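Local coordinates for protein histidinol-phosphate aminotransferase (Clostridium acetobutylicum, PDB 3FTB) that probably transfers amino groups using pyridoxal 5'-phosphate as cofactor, acting as a histidinol-phosphate aminotransferase, at residues A[222-227]-A[245-250]; A[281-286]-A[300-305]; A[164-169]-A[180-185]. All coordinates share one frame; numbering follows the deposited sequence.

Overall arrangement
Three short local closures in series, none nested or crossed, illustrate how an enzyme with two sheets is built up along its chain. Contact 3 comes first: helix 163-176 leads into strand 179-183 and packs on it, closing a beta-alpha-beta unit of the seven-stranded sheet. Contact 1 follows, joining the approach to strand 225-229 of that same sheet to the start of helix 249-257; its centre is about 25 Å from that of contact 3. From helix 249-257 the chain passes into the long helix 262-285, whose last turn meets strand 299-304 of the separate five-stranded sheet in contact 2. Contacts 1 and 2, centres about 37 Å apart, lie on opposite sides of the chain's centre.

Contact 1 of 3, residues A[222-227]-A[245-250]; sequences IRFGYG and WNINCF. With PO4 (phosphate ion), chain E.
Ile222 lies against Phe250 while Phe224, two residues on, rests on Ile247, so a chain entering a strand is packed against one entering a helix. The Ile222 side chain can be traced outward. Beyond CB, CG1 of Ile222 comes 4.3 Å from CB of Phe250 and slightly closer to that residue's carbonyl carbon. The extended branch carries CD1 of Ile222 on to 3.7 Å from Phe250 O, an apolar tip set against backbone instead of a ring. Nearby, CD1 of Phe224 approaches Ile247 CG2 at 4.3 Å. Asn248 occupies the N-cap position of the helix that Phe250 has just entered, and the Phe250 ring stacks on Phe250 of the second subunit.

Between these apolar pairs Arg223 turns elsewhere. Its chain is bent at chi2 (-93°) and chi3 (61°), bringing the guanidinium edge to a phosphate ion, probably from the crystallisation liquor: NH2 of Arg223 donates to phosphate O1 at 2.8 Å and 152°, with O1 in the guanidinium plane. Ser88, Thr214 and the backbone N of Ala87 hold the same ion. An anion held by an arginine, two hydroxyls and a backbone N is consistent with the cofactor phosphate site of fold type I aminotransferases.

Contact 2 of 3, residues A[281-286]-A[300-305]; sequences EELNKI and VLCRLE
Leu283, Val300 and Cys302 form a small, wholly apolar helix-on-sheet contact, in which the last turn of helix 262-285 lies against one face of the five-stranded sheet. The two backbones stay well apart, with CA of Leu283 and CA of Cys302 8.5 Å from each other, and a single leucine spans the gap.

One methyl does the work. Leu283 points toward the strand, and its chi2 of -177° sets CD1 anti to CA, at full stretch from the helix. There CD1 of Leu283 meets Cys302 SG at 3.4 Å, a snug approach, and Val300 CG1 at 3.6 Å. Leu283 and Val300 reach toward each other tip to tip, and CG2 of Val300 also stands 4.1 Å from Leu283 CD1, so the leucine methyl faces both prongs of the valine. The thiol arrives from two residues further along the strand, on the same face: chi1 of -57° puts SG of Cys302 beside its own backbone N.

The alternation of a beta strand explains the spacing. Val300 and Cys302 both face the helix, whereas Leu301 between them points away, where it packs on Phe293, Pro156 and Cys326.

Strand 299-304 runs antiparallel between strands 336-340 and 289-293, and each sends a side chain to this patch: Phe339 from the first and Val292 from the second touch both Leu283 and Val300. Leu354 of helix 344-359 packs on Leu283 as well, so the leucine sits where two helices and three strands converge.

Contact 3 of 3, residues A[164-169]-A[180-185]; sequences EKFIHV and IIIDEA
Phe166 reaches from its helix toward Ile180 and Ile182 of the following strand, and the side-chain torsions set how they meet. In Phe166 the ring is swung away from its own backbone N (chi1 -156°), which sends it out from the helix. CE2 of Phe166 then lies 3.9 Å from Ile180 CD1, with the methyl at the ring edge, in the plane of the ring. Ile182 CD1 stands 4.4 Å from CE2 of Phe166 and approaches obliquely. One face of the Phe166 ring is occupied from within the helix by Val169, whose CB sits 4.0 Å above the ring centre.

Strand 147-151, helix 163-176 and strand 179-183 make a beta-alpha-beta unit, and this ring joins the helix to the second strand; it also touches Ile150 of the first. On the strand side, Ile180 brings its CD1 to the ring edge by an unusual pair of torsions: CG1 lies between its N and carbonyl carbon (chi1 79°), and chi2 of 108° is far from staggered. Ile182, by contrast, has an extended side chain that projects CD1 toward the helix.

Further along, Asp183 forms an Asx turn: Ala185 N donates to Asp183 OD1 at 3.1 Å, while OD2 is hydrogen-bonded to the Tyr111 hydroxyl.

Contact 1 of 3, residues A[222-227]-A[245-250]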
ATOM      1  N   ILE A 222       6.717   7.863   1.568  1.00 46.54           N
ATOM      2  CA  ILE A 222       6.926   6.977   0.430  1.00 50.54           C
ATOM      3  C   ILE A 222       6.329   5.597   0.725  1.00 51.40           C
ATOM      4  O   ILE A 222       5.933   4.862  -0.187  1.00 49.81           O
ATOM      5  CB  ILE A 222       8.433   6.889   0.075  1.00 52.81           C
ATOM      6  CG1 ILE A 222       8.645   7.046  -1.431  1.00 46.35           C
ATOM      7  CG2 ILE A 222       9.076   5.616   0.645  1.00 52.74           C
ATOM      8  CD1 ILE A 222      10.062   7.393  -1.792  1.00 49.05           C
ATOM      9  N   ARG A 223       6.254   5.271   2.015  1.00 56.78           N
ATOM     10  CA  ARG A 223       5.607   4.050   2.493  1.00 53.81           C
ATOM     11  C   ARG A 223       6.378   2.811   2.050  1.00 45.86           C
ATOM     12  O   ARG A 223       5.972   2.121   1.113  1.00 45.49           O
ATOM     13  CB  ARG A 223       4.153   3.981   2.006  1.00 53.60           C
ATOM     14  CG  ARG A 223       3.349   5.261   2.244  1.00 51.94           C
ATOM     15  CD  ARG A 223       2.576   5.256   3.560  1.00 49.31           C
ATOM     16  NE  ARG A 223       3.418   5.139   4.751  1.00 40.99           N
ATOM     17  CZ  ARG A 223       3.455   4.065   5.536  1.00 39.05           C
ATOM     18  NH1 ARG A 223       2.704   3.009   5.259  1.00 54.48           N
ATOM     19  NH2 ARG A 223       4.236   4.039   6.600  1.00 29.35           N
ATOM     20  N   PHE A 224       7.497   2.533   2.712  1.00 45.16           N
ATOM     21  CA  PHE A 224       8.287   1.357   2.351  1.00 42.18           C
ATOM     22  C   PHE A 224       9.071   0.699   3.491  1.00 37.37           C
ATOM     23  O   PHE A 224       9.952   1.310   4.086  1.00 37.49           O
ATOM     24  CB  PHE A 224       9.227   1.646   1.175  1.00 38.26           C
ATOM     25  CG  PHE A 224      10.018   0.444   0.758  1.00 42.78           C
ATOM     26  CD1 PHE A 224       9.394  -0.617   0.140  1.00 34.65           C
ATOM     27  CD2 PHE A 224      11.362   0.343   1.051  1.00 43.00           C
ATOM     28  CE1 PHE A 224      10.102  -1.743  -0.205  1.00 37.02           C
ATOM     29  CE2 PHE A 224      12.065  -0.772   0.710  1.00 31.49           C
ATOM     30  CZ  PHE A 224      11.436  -1.819   0.080  1.00 37.08           C
ATOM     31  N   GLY A 225       8.741  -0.557   3.774  1.00 34.99           N
ATOM     32  CA  GLY A 225       9.494  -1.372   4.713  1.00 31.05           C
ATOM     33  C   GLY A 225       9.683  -2.770   4.154  1.00 30.83           C
ATOM     34  O   GLY A 225       9.003  -3.141   3.205  1.00 26.18           O
ATOM     35  N   TYR A 226      10.600  -3.550   4.721  1.00 37.67           N
ATOM     36  CA  TYR A 226      10.835  -4.902   4.204  1.00 36.67           C
ATOM     37  C   TYR A 226      11.073  -6.009   5.233  1.00 33.47           C
ATOM     38  O   TYR A 226      11.431  -5.751   6.383  1.00 34.45           O
ATOM     39  CB  TYR A 226      11.930  -4.907   3.131  1.00 44.43           C
ATOM     40  CG  TYR A 226      13.207  -4.176   3.479  1.00 41.39           C
ATOM     41  CD1 TYR A 226      14.400  -4.870   3.655  1.00 40.45           C
ATOM     42  CD2 TYR A 226      13.229  -2.790   3.601  1.00 41.24           C
ATOM     43  CE1 TYR A 226      15.587  -4.202   3.955  1.00 39.15           C
ATOM     44  CE2 TYR A 226      14.402  -2.116   3.904  1.00 42.00           C
ATOM     45  CZ  TYR A 226      15.580  -2.825   4.078  1.00 44.33           C
ATOM     46  OH  TYR A 226      16.744  -2.148   4.379  1.00 50.05           O
ATOM     47  N   GLY A 227      10.833  -7.245   4.797  1.00 30.03           N
ATOM     48  CA  GLY A 227      11.085  -8.426   5.603  1.00 36.94           C
ATOM     49  C   GLY A 227      12.253  -9.240   5.064  1.00 33.96           C
ATOM     50  O   GLY A 227      12.418  -9.370   3.860  1.00 37.63           O
ATOM     51  N   TRP A 245       1.574  -5.718  -6.890  1.00 33.20           N
ATOM     52  CA  TRP A 245       1.899  -4.291  -6.959  1.00 37.72           C
ATOM     53  C   TRP A 245       1.538  -3.425  -5.726  1.00 38.00           C
ATOM     54  O   TRP A 245       1.036  -2.313  -5.885  1.00 45.01           O
ATOM     55  CB  TRP A 245       1.286  -3.677  -8.213  1.00 39.62           C
ATOM     56  CG  TRP A 245       1.602  -4.438  -9.441  1.00 45.65           C
ATOM     57  CD1 TRP A 245       2.796  -4.469 -10.103  1.00 46.36           C
ATOM     58  CD2 TRP A 245       0.712  -5.288 -10.174  1.00 45.83           C
ATOM     59  NE1 TRP A 245       2.702  -5.291 -11.202  1.00 49.28           N
ATOM     60  CE2 TRP A 245       1.432  -5.801 -11.268  1.00 46.96           C
ATOM     61  CE3 TRP A 245      -0.628  -5.660 -10.013  1.00 44.57           C
ATOM     62  CZ2 TRP A 245       0.860  -6.671 -12.195  1.00 51.63           C
ATOM     63  CZ3 TRP A 245      -1.189  -6.527 -10.931  1.00 42.67           C
ATOM     64  CH2 TRP A 245      -0.450  -7.023 -12.007  1.00 46.37           C
ATOM     65  N   ASN A 246       1.801  -3.899  -4.512  1.00 28.87           N
ATOM     66  CA  ASN A 246       1.509  -3.085  -3.327  1.00 33.69           C
ATOM     67  C   ASN A 246       2.510  -1.942  -3.115  1.00 36.78           C
ATOM     68  O   ASN A 246       2.349  -1.115  -2.214  1.00 41.26           O
ATOM     69  CB  ASN A 246       1.454  -3.951  -2.069  1.00 30.74           C
ATOM     70  CG  ASN A 246       2.796  -4.576  -1.738  1.00 30.85           C
ATOM     71  OD1 ASN A 246       3.532  -5.016  -2.624  1.00 35.02           O
ATOM     72  ND2 ASN A 246       3.121  -4.617  -0.456  1.00 25.26           N
ATOM     73  N   ILE A 247       3.549  -1.907  -3.941  1.00 35.43           N
ATOM     74  CA  ILE A 247       4.637  -0.941  -3.794  1.00 31.47           C
ATOM     75  C   ILE A 247       4.616   0.072  -4.929  1.00 28.07           C
ATOM     76  O   ILE A 247       4.875  -0.274  -6.067  1.00 34.29           O
ATOM     77  CB  ILE A 247       6.016  -1.658  -3.791  1.00 29.09           C
ATOM     78  CG1 ILE A 247       6.050  -2.759  -2.733  1.00 32.22           C
ATOM     79  CG2 ILE A 247       7.166  -0.680  -3.591  1.00 27.36           C
ATOM     80  CD1 ILE A 247       5.604  -2.304  -1.366  1.00 36.23           C
ATOM     81  N   ASN A 248       4.300   1.324  -4.623  1.00 37.60           N
ATOM     82  CA  ASN A 248       4.293   2.378  -5.644  1.00 35.27           C
ATOM     83  C   ASN A 248       5.673   2.602  -6.273  1.00 36.22           C
ATOM     84  O   ASN A 248       6.694   2.208  -5.706  1.00 31.00           O
ATOM     85  CB  ASN A 248       3.771   3.689  -5.055  1.00 26.94           C
ATOM     86  CG  ASN A 248       4.821   4.416  -4.227  1.00 23.96           C
ATOM     87  OD1 ASN A 248       4.820   4.335  -2.999  1.00 30.26           O
ATOM     88  ND2 ASN A 248       5.715   5.133  -4.895  1.00 27.80           N
ATOM     89  N   CYS A 249       5.704   3.255  -7.434  1.00 38.72           N
ATOM     90  CA  CYS A 249       6.936   3.386  -8.213  1.00 40.91           C
ATOM     91  C   CYS A 249       8.039   4.256  -7.585  1.00 34.87           C
ATOM     92  O   CYS A 249       9.230   3.991  -7.787  1.00 48.68           O
ATOM     93  CB  CYS A 249       6.629   3.846  -9.650  1.00 51.11           C
ATOM     94  SG  CYS A 249       6.041   5.556  -9.866  1.00 35.52           S
ATOM     95  N   PHE A 250       7.660   5.290  -6.840  1.00 36.95           N
ATOM     96  CA  PHE A 250       8.647   6.149  -6.180  1.00 35.84           C
ATOM     97  C   PHE A 250       9.324   5.396  -5.039  1.00 39.86           C
ATOM     98  O   PHE A 250      10.549   5.450  -4.872  1.00 38.28           O
ATOM     99  CB  PHE A 250       7.993   7.432  -5.666  1.00 35.97           C
ATOM    100  CG  PHE A 250       7.482   8.327  -6.758  1.00 37.32           C
ATOM    101  CD1 PHE A 250       8.357   9.114  -7.493  1.00 28.77           C
ATOM    102  CD2 PHE A 250       6.125   8.383  -7.055  1.00 32.47           C
ATOM    103  CE1 PHE A 250       7.882   9.939  -8.501  1.00 27.14           C
ATOM    104  CE2 PHE A 250       5.654   9.204  -8.065  1.00 29.26           C
ATOM    105  CZ  PHE A 250       6.536   9.979  -8.790  1.00 24.60           C
TER
HETATM  106  P   PO4 E 362       6.345   2.702   8.781  1.00 29.96           P
HETATM  107  O1  PO4 E 362       5.143   1.971   8.239  1.00 38.50           O
HETATM  108  O2  PO4 E 362       7.603   2.111   8.217  1.00 33.13           O
HETATM  109  O3  PO4 E 362       6.313   4.155   8.384  1.00 25.56           O
HETATM  110  O4  PO4 E 362       6.359   2.544  10.279  1.00 35.41           O

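Contact 2 of 3, residues A[281-286]-A[300-305]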
ATOM      1  N   GLU A 281      24.344  14.251  27.584  1.00 50.54           N
ATOM      2  CA  GLU A 281      25.103  14.909  28.653  1.00 40.95           C
ATOM      3  C   GLU A 281      24.371  16.160  29.089  1.00 46.45           C
ATOM      4  O   GLU A 281      24.271  16.450  30.282  1.00 43.17           O
ATOM      5  CB  GLU A 281      26.536  15.232  28.217  1.00 35.98           C
ATOM      6  CG  GLU A 281      27.458  14.008  28.232  1.00 45.47           C
ATOM      7  CD  GLU A 281      28.708  14.191  27.393  1.00 52.56           C
ATOM      8  OE1 GLU A 281      28.677  15.041  26.475  1.00 62.07           O
ATOM      9  OE2 GLU A 281      29.715  13.484  27.644  1.00 46.47           O
ATOM     10  N   GLU A 282      23.838  16.889  28.115  1.00 40.75           N
ATOM     11  CA  GLU A 282      22.995  18.038  28.410  1.00 40.74           C
ATOM     12  C   GLU A 282      21.722  17.653  29.184  1.00 43.76           C
ATOM     13  O   GLU A 282      21.326  18.362  30.116  1.00 48.59           O
ATOM     14  CB  GLU A 282      22.650  18.770  27.118  1.00 44.93           C
ATOM     15  CG  GLU A 282      23.875  19.218  26.358  1.00 43.88           C
ATOM     16  CD  GLU A 282      24.816  20.002  27.237  1.00 54.67           C
ATOM     17  OE1 GLU A 282      25.961  19.544  27.434  1.00 59.98           O
ATOM     18  OE2 GLU A 282      24.400  21.064  27.750  1.00 55.01           O
ATOM     19  N   LEU A 283      21.082  16.544  28.807  1.00 40.23           N
ATOM     20  CA  LEU A 283      19.870  16.094  29.499  1.00 31.10           C
ATOM     21  C   LEU A 283      20.210  15.704  30.927  1.00 29.11           C
ATOM     22  O   LEU A 283      19.392  15.853  31.838  1.00 33.43           O
ATOM     23  CB  LEU A 283      19.205  14.901  28.792  1.00 19.79           C
ATOM     24  CG  LEU A 283      18.229  15.093  27.622  1.00 25.41           C
ATOM     25  CD1 LEU A 283      17.699  13.738  27.216  1.00 23.55           C
ATOM     26  CD2 LEU A 283      17.066  16.029  27.960  1.00 22.73           C
ATOM     27  N   ASN A 284      21.424  15.201  31.122  1.00 34.47           N
ATOM     28  CA  ASN A 284      21.822  14.690  32.433  1.00 36.58           C
ATOM     29  C   ASN A 284      21.990  15.817  33.450  1.00 46.81           C
ATOM     30  O   ASN A 284      21.928  15.590  34.655  1.00 50.31           O
ATOM     31  CB  ASN A 284      23.094  13.834  32.332  1.00 31.59           C
ATOM     32  CG  ASN A 284      22.796  12.353  32.118  1.00 32.49           C
ATOM     33  OD1 ASN A 284      23.387  11.716  31.252  1.00 33.51           O
ATOM     34  ND2 ASN A 284      21.885  11.798  32.918  1.00 30.35           N
ATOM     35  N   LYS A 285      22.185  17.032  32.941  1.00 46.44           N
ATOM     36  CA  LYS A 285      22.344  18.218  33.768  1.00 52.15           C
ATOM     37  C   LYS A 285      20.997  18.779  34.230  1.00 59.28           C
ATOM     38  O   LYS A 285      20.924  19.470  35.254  1.00 65.33           O
ATOM     39  CB  LYS A 285      23.125  19.295  33.004  1.00 52.58           C
ATOM     40  CG  LYS A 285      24.545  18.893  32.596  1.00 54.89           C
ATOM     41  CD  LYS A 285      25.108  19.850  31.543  1.00 57.91           C
ATOM     42  CE  LYS A 285      26.619  19.737  31.415  1.00 57.41           C
ATOM     43  NZ  LYS A 285      27.054  18.346  31.097  1.00 57.38           N
ATOM     44  N   ILE A 286      19.937  18.485  33.476  1.00 55.28           N
ATOM     45  CA  ILE A 286      18.611  19.039  33.770  1.00 49.47           C
ATOM     46  C   ILE A 286      18.040  18.448  35.056  1.00 43.78           C
ATOM     47  O   ILE A 286      18.075  17.231  35.255  1.00 48.25           O
ATOM     48  CB  ILE A 286      17.646  18.871  32.567  1.00 34.90           C
ATOM     49  CG1 ILE A 286      18.371  19.261  31.279  1.00 31.75           C
ATOM     50  CG2 ILE A 286      16.371  19.691  32.759  1.00 31.92           C
ATOM     51  CD1 ILE A 286      17.495  19.857  30.247  1.00 36.75           C
ATOM     52  N   VAL A 300      15.722   9.110  23.097  1.00 33.97           N
ATOM     53  CA  VAL A 300      16.196   8.889  24.462  1.00 38.66           C
ATOM     54  C   VAL A 300      15.022   8.845  25.462  1.00 42.49           C
ATOM     55  O   VAL A 300      14.143   9.710  25.424  1.00 41.05           O
ATOM     56  CB  VAL A 300      17.187  10.012  24.861  1.00 32.52           C
ATOM     57  CG1 VAL A 300      16.501  11.382  24.787  1.00 26.82           C
ATOM     58  CG2 VAL A 300      17.777   9.760  26.238  1.00 29.75           C
ATOM     59  N   LEU A 301      15.001   7.839  26.343  1.00 38.85           N
ATOM     60  CA  LEU A 301      13.953   7.727  27.375  1.00 34.94           C
ATOM     61  C   LEU A 301      14.385   8.293  28.737  1.00 36.74           C
ATOM     62  O   LEU A 301      15.320   7.787  29.374  1.00 29.91           O
ATOM     63  CB  LEU A 301      13.507   6.267  27.562  1.00 35.31           C
ATOM     64  CG  LEU A 301      12.461   5.999  28.652  1.00 32.35           C
ATOM     65  CD1 LEU A 301      11.069   6.336  28.141  1.00 23.80           C
ATOM     66  CD2 LEU A 301      12.521   4.555  29.147  1.00 31.72           C
ATOM     67  N   CYS A 302      13.677   9.321  29.191  1.00 45.19           N
ATOM     68  CA  CYS A 302      14.006   9.984  30.447  1.00 44.56           C
ATOM     69  C   CYS A 302      12.984   9.699  31.561  1.00 34.39           C
ATOM     70  O   CYS A 302      11.774   9.713  31.339  1.00 37.18           O
ATOM     71  CB  CYS A 302      14.187  11.493  30.214  1.00 33.10           C
ATOM     72  SG  CYS A 302      15.466  11.898  28.979  1.00 32.19           S
ATOM     73  N   ARG A 303      13.496   9.396  32.745  1.00 24.15           N
ATOM     74  CA  ARG A 303      12.686   9.324  33.962  1.00 24.94           C
ATOM     75  C   ARG A 303      12.701  10.703  34.617  1.00 37.44           C
ATOM     76  O   ARG A 303      13.742  11.348  34.677  1.00 44.67           O
ATOM     77  CB  ARG A 303      13.279   8.295  34.914  1.00 25.77           C
ATOM     78  CG  ARG A 303      12.444   8.011  36.130  1.00 32.73           C
ATOM     79  CD  ARG A 303      11.356   7.011  35.828  1.00 33.84           C
ATOM     80  NE  ARG A 303      10.471   6.825  36.973  1.00 54.34           N
ATOM     81  CZ  ARG A 303      10.597   5.853  37.872  1.00 61.70           C
ATOM     82  NH1 ARG A 303       9.737   5.766  38.879  1.00 65.07           N
ATOM     83  NH2 ARG A 303      11.572   4.963  37.761  1.00 61.19           N
ATOM     84  N   LEU A 304      11.549  11.157  35.102  1.00 43.76           N
ATOM     85  CA  LEU A 304      11.412  12.519  35.632  1.00 38.68           C
ATOM     86  C   LEU A 304      11.176  12.543  37.141  1.00 47.69           C
ATOM     87  O   LEU A 304      11.063  11.490  37.776  1.00 47.12           O
ATOM     88  CB  LEU A 304      10.277  13.265  34.921  1.00 33.10           C
ATOM     89  CG  LEU A 304      10.372  13.465  33.409  1.00 29.33           C
ATOM     90  CD1 LEU A 304       9.297  14.447  32.950  1.00 35.57           C
ATOM     91  CD2 LEU A 304      11.753  13.948  33.008  1.00 17.91           C
ATOM     92  N   GLU A 305      11.095  13.751  37.699  1.00 53.33           N
ATOM     93  CA  GLU A 305      11.024  13.946  39.149  1.00 57.64           C
ATOM     94  C   GLU A 305      10.469  15.324  39.522  1.00 64.21           C
ATOM     95  O   GLU A 305      10.989  16.352  39.079  1.00 67.71           O
ATOM     96  CB  GLU A 305      12.410  13.770  39.767  1.00 52.95           C
ATOM     97  CG  GLU A 305      12.408  13.725  41.278  1.00 51.52           C
ATOM     98  CD  GLU A 305      13.800  13.877  41.845  1.00 62.95           C
ATOM     99  OE1 GLU A 305      14.630  14.535  41.182  1.00 70.59           O
ATOM    100  OE2 GLU A 305      14.064  13.345  42.944  1.00 65.55           O
TER

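Contact 3 of 3, residues A[164-169]-A[180-185]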
ATOM      1  N   GLU A 164      25.250 -12.009  22.431  1.00 41.16           N
ATOM      2  CA  GLU A 164      25.726 -13.168  23.188  1.00 42.17           C
ATOM      3  C   GLU A 164      24.630 -13.846  24.045  1.00 46.73           C
ATOM      4  O   GLU A 164      24.477 -15.067  23.997  1.00 48.45           O
ATOM      5  CB  GLU A 164      26.979 -12.812  24.000  1.00 34.78           C
ATOM      6  CG  GLU A 164      27.418 -13.876  25.003  1.00 47.48           C
ATOM      7  CD  GLU A 164      26.883 -13.613  26.402  1.00 65.86           C
ATOM      8  OE1 GLU A 164      26.928 -12.441  26.840  1.00 69.59           O
ATOM      9  OE2 GLU A 164      26.424 -14.568  27.068  1.00 71.63           O
ATOM     10  N   LYS A 165      23.856 -13.060  24.794  1.00 47.98           N
ATOM     11  CA  LYS A 165      22.800 -13.603  25.660  1.00 41.40           C
ATOM     12  C   LYS A 165      21.601 -14.152  24.887  1.00 40.11           C
ATOM     13  O   LYS A 165      20.964 -15.120  25.310  1.00 33.57           O
ATOM     14  CB  LYS A 165      22.289 -12.535  26.630  1.00 38.93           C
ATOM     15  CG  LYS A 165      23.360 -11.774  27.376  1.00 38.34           C
ATOM     16  CD  LYS A 165      22.785 -11.142  28.639  1.00 38.83           C
ATOM     17  CE  LYS A 165      23.884 -10.696  29.590  1.00 40.95           C
ATOM     18  NZ  LYS A 165      23.348 -10.412  30.954  1.00 39.71           N
ATOM     19  N   PHE A 166      21.280 -13.506  23.767  1.00 34.29           N
ATOM     20  CA  PHE A 166      20.104 -13.863  22.981  1.00 35.08           C
ATOM     21  C   PHE A 166      20.352 -15.122  22.148  1.00 42.52           C
ATOM     22  O   PHE A 166      19.395 -15.772  21.709  1.00 42.95           O
ATOM     23  CB  PHE A 166      19.714 -12.691  22.072  1.00 39.56           C
ATOM     24  CG  PHE A 166      18.257 -12.677  21.661  1.00 39.72           C
ATOM     25  CD1 PHE A 166      17.269 -12.252  22.544  1.00 35.44           C
ATOM     26  CD2 PHE A 166      17.882 -13.046  20.376  1.00 40.92           C
ATOM     27  CE1 PHE A 166      15.927 -12.222  22.159  1.00 26.19           C
ATOM     28  CE2 PHE A 166      16.548 -13.013  19.988  1.00 37.75           C
ATOM     29  CZ  PHE A 166      15.573 -12.601  20.886  1.00 33.21           C
ATOM     30  N   ILE A 167      21.624 -15.467  21.929  1.00 30.31           N
ATOM     31  CA  ILE A 167      21.946 -16.645  21.129  1.00 34.42           C
ATOM     32  C   ILE A 167      21.336 -17.898  21.746  1.00 37.41           C
ATOM     33  O   ILE A 167      20.975 -18.840  21.038  1.00 36.80           O
ATOM     34  CB  ILE A 167      23.471 -16.836  20.923  1.00 66.68           C
ATOM     35  CG1 ILE A 167      24.084 -15.601  20.244  1.00 69.49           C
ATOM     36  CG2 ILE A 167      23.755 -18.095  20.092  1.00 51.70           C
ATOM     37  CD1 ILE A 167      23.283 -15.054  19.053  1.00 63.43           C
ATOM     38  N   HIS A 168      21.209 -17.903  23.065  1.00 34.98           N
ATOM     39  CA  HIS A 168      20.528 -19.001  23.743  1.00 34.71           C
ATOM     40  C   HIS A 168      19.055 -19.022  23.379  1.00 42.05           C
ATOM     41  O   HIS A 168      18.457 -20.088  23.250  1.00 48.34           O
ATOM     42  CB  HIS A 168      20.730 -18.900  25.248  1.00 36.06           C
ATOM     43  CG  HIS A 168      22.167 -18.759  25.636  1.00 47.64           C
ATOM     44  ND1 HIS A 168      23.008 -19.841  25.775  1.00 48.89           N
ATOM     45  CD2 HIS A 168      22.925 -17.660  25.872  1.00 60.27           C
ATOM     46  CE1 HIS A 168      24.217 -19.418  26.101  1.00 58.40           C
ATOM     47  NE2 HIS A 168      24.192 -18.098  26.165  1.00 66.15           N
ATOM     48  N   VAL A 169      18.474 -17.841  23.192  1.00 39.32           N
ATOM     49  CA  VAL A 169      17.100 -17.762  22.702  1.00 40.59           C
ATOM     50  C   VAL A 169      17.037 -18.242  21.248  1.00 34.61           C
ATOM     51  O   VAL A 169      16.179 -19.042  20.882  1.00 30.43           O
ATOM     52  CB  VAL A 169      16.509 -16.322  22.822  1.00 32.41           C
ATOM     53  CG1 VAL A 169      15.016 -16.317  22.508  1.00 35.33           C
ATOM     54  CG2 VAL A 169      16.731 -15.773  24.189  1.00 36.33           C
ATOM     55  N   ILE A 180      10.910 -16.025  15.670  1.00 30.82           N
ATOM     56  CA  ILE A 180      11.242 -14.800  16.383  1.00 30.32           C
ATOM     57  C   ILE A 180      11.343 -13.616  15.426  1.00 30.51           C
ATOM     58  O   ILE A 180      12.152 -13.621  14.506  1.00 35.48           O
ATOM     59  CB  ILE A 180      12.496 -14.959  17.302  1.00 69.86           C
ATOM     60  CG1 ILE A 180      13.797 -14.896  16.512  1.00 72.24           C
ATOM     61  CG2 ILE A 180      12.422 -16.242  18.118  1.00 67.71           C
ATOM     62  CD1 ILE A 180      14.548 -13.618  16.742  1.00 76.17           C
ATOM     63  N   ILE A 181      10.484 -12.620  15.647  1.00 32.83           N
ATOM     64  CA  ILE A 181      10.379 -11.445  14.782  1.00 35.77           C
ATOM     65  C   ILE A 181      11.104 -10.241  15.365  1.00 35.98           C
ATOM     66  O   ILE A 181      10.703  -9.719  16.408  1.00 41.93           O
ATOM     67  CB  ILE A 181       8.910 -11.025  14.586  1.00 28.54           C
ATOM     68  CG1 ILE A 181       8.088 -12.169  13.983  1.00 23.32           C
ATOM     69  CG2 ILE A 181       8.834  -9.763  13.720  1.00 29.30           C
ATOM     70  CD1 ILE A 181       6.608 -12.021  14.231  1.00 18.29           C
ATOM     71  N   ILE A 182      12.151  -9.785  14.684  1.00 28.49           N
ATOM     72  CA  ILE A 182      12.934  -8.661  15.190  1.00 17.49           C
ATOM     73  C   ILE A 182      12.761  -7.394  14.372  1.00 31.36           C
ATOM     74  O   ILE A 182      13.212  -7.320  13.224  1.00 28.00           O
ATOM     75  CB  ILE A 182      14.431  -8.985  15.270  1.00 12.66           C
ATOM     76  CG1 ILE A 182      14.649 -10.293  16.009  1.00 18.98           C
ATOM     77  CG2 ILE A 182      15.155  -7.923  16.060  1.00 15.62           C
ATOM     78  CD1 ILE A 182      16.093 -10.512  16.399  1.00 20.66           C
ATOM     79  N   ASP A 183      12.118  -6.399  14.983  1.00 35.72           N
ATOM     80  CA  ASP A 183      11.884  -5.103  14.353  1.00 33.45           C
ATOM     81  C   ASP A 183      13.143  -4.218  14.420  1.00 34.30           C
ATOM     82  O   ASP A 183      13.511  -3.701  15.486  1.00 34.59           O
ATOM     83  CB  ASP A 183      10.687  -4.431  15.028  1.00 43.68           C
ATOM     84  CG  ASP A 183      10.523  -2.972  14.634  1.00 44.03           C
ATOM     85  OD1 ASP A 183      11.303  -2.483  13.788  1.00 47.06           O
ATOM     86  OD2 ASP A 183       9.611  -2.315  15.183  1.00 45.81           O
ATOM     87  N   GLU A 184      13.807  -4.056  13.277  1.00 29.76           N
ATOM     88  CA  GLU A 184      15.073  -3.332  13.221  1.00 22.15           C
ATOM     89  C   GLU A 184      14.983  -2.038  12.421  1.00 32.77           C
ATOM     90  O   GLU A 184      15.927  -1.656  11.736  1.00 40.46           O
ATOM     91  CB  GLU A 184      16.166  -4.230  12.638  1.00 26.11           C
ATOM     92  CG  GLU A 184      16.682  -5.285  13.622  1.00 23.45           C
ATOM     93  CD  GLU A 184      17.888  -6.014  13.090  1.00 31.53           C
ATOM     94  OE1 GLU A 184      18.443  -5.634  12.018  1.00 27.92           O
ATOM     95  OE2 GLU A 184      18.281  -6.980  13.760  1.00 32.85           O
ATOM     96  N   ALA A 185      13.848  -1.356  12.532  1.00 36.25           N
ATOM     97  CA  ALA A 185      13.581  -0.177  11.717  1.00 34.75           C
ATOM     98  C   ALA A 185      14.512   0.970  12.070  1.00 32.91           C
ATOM     99  O   ALA A 185      14.692   1.900  11.279  1.00 30.86           O
ATOM    100  CB  ALA A 185      12.134   0.253  11.876  1.00 43.28           C
TER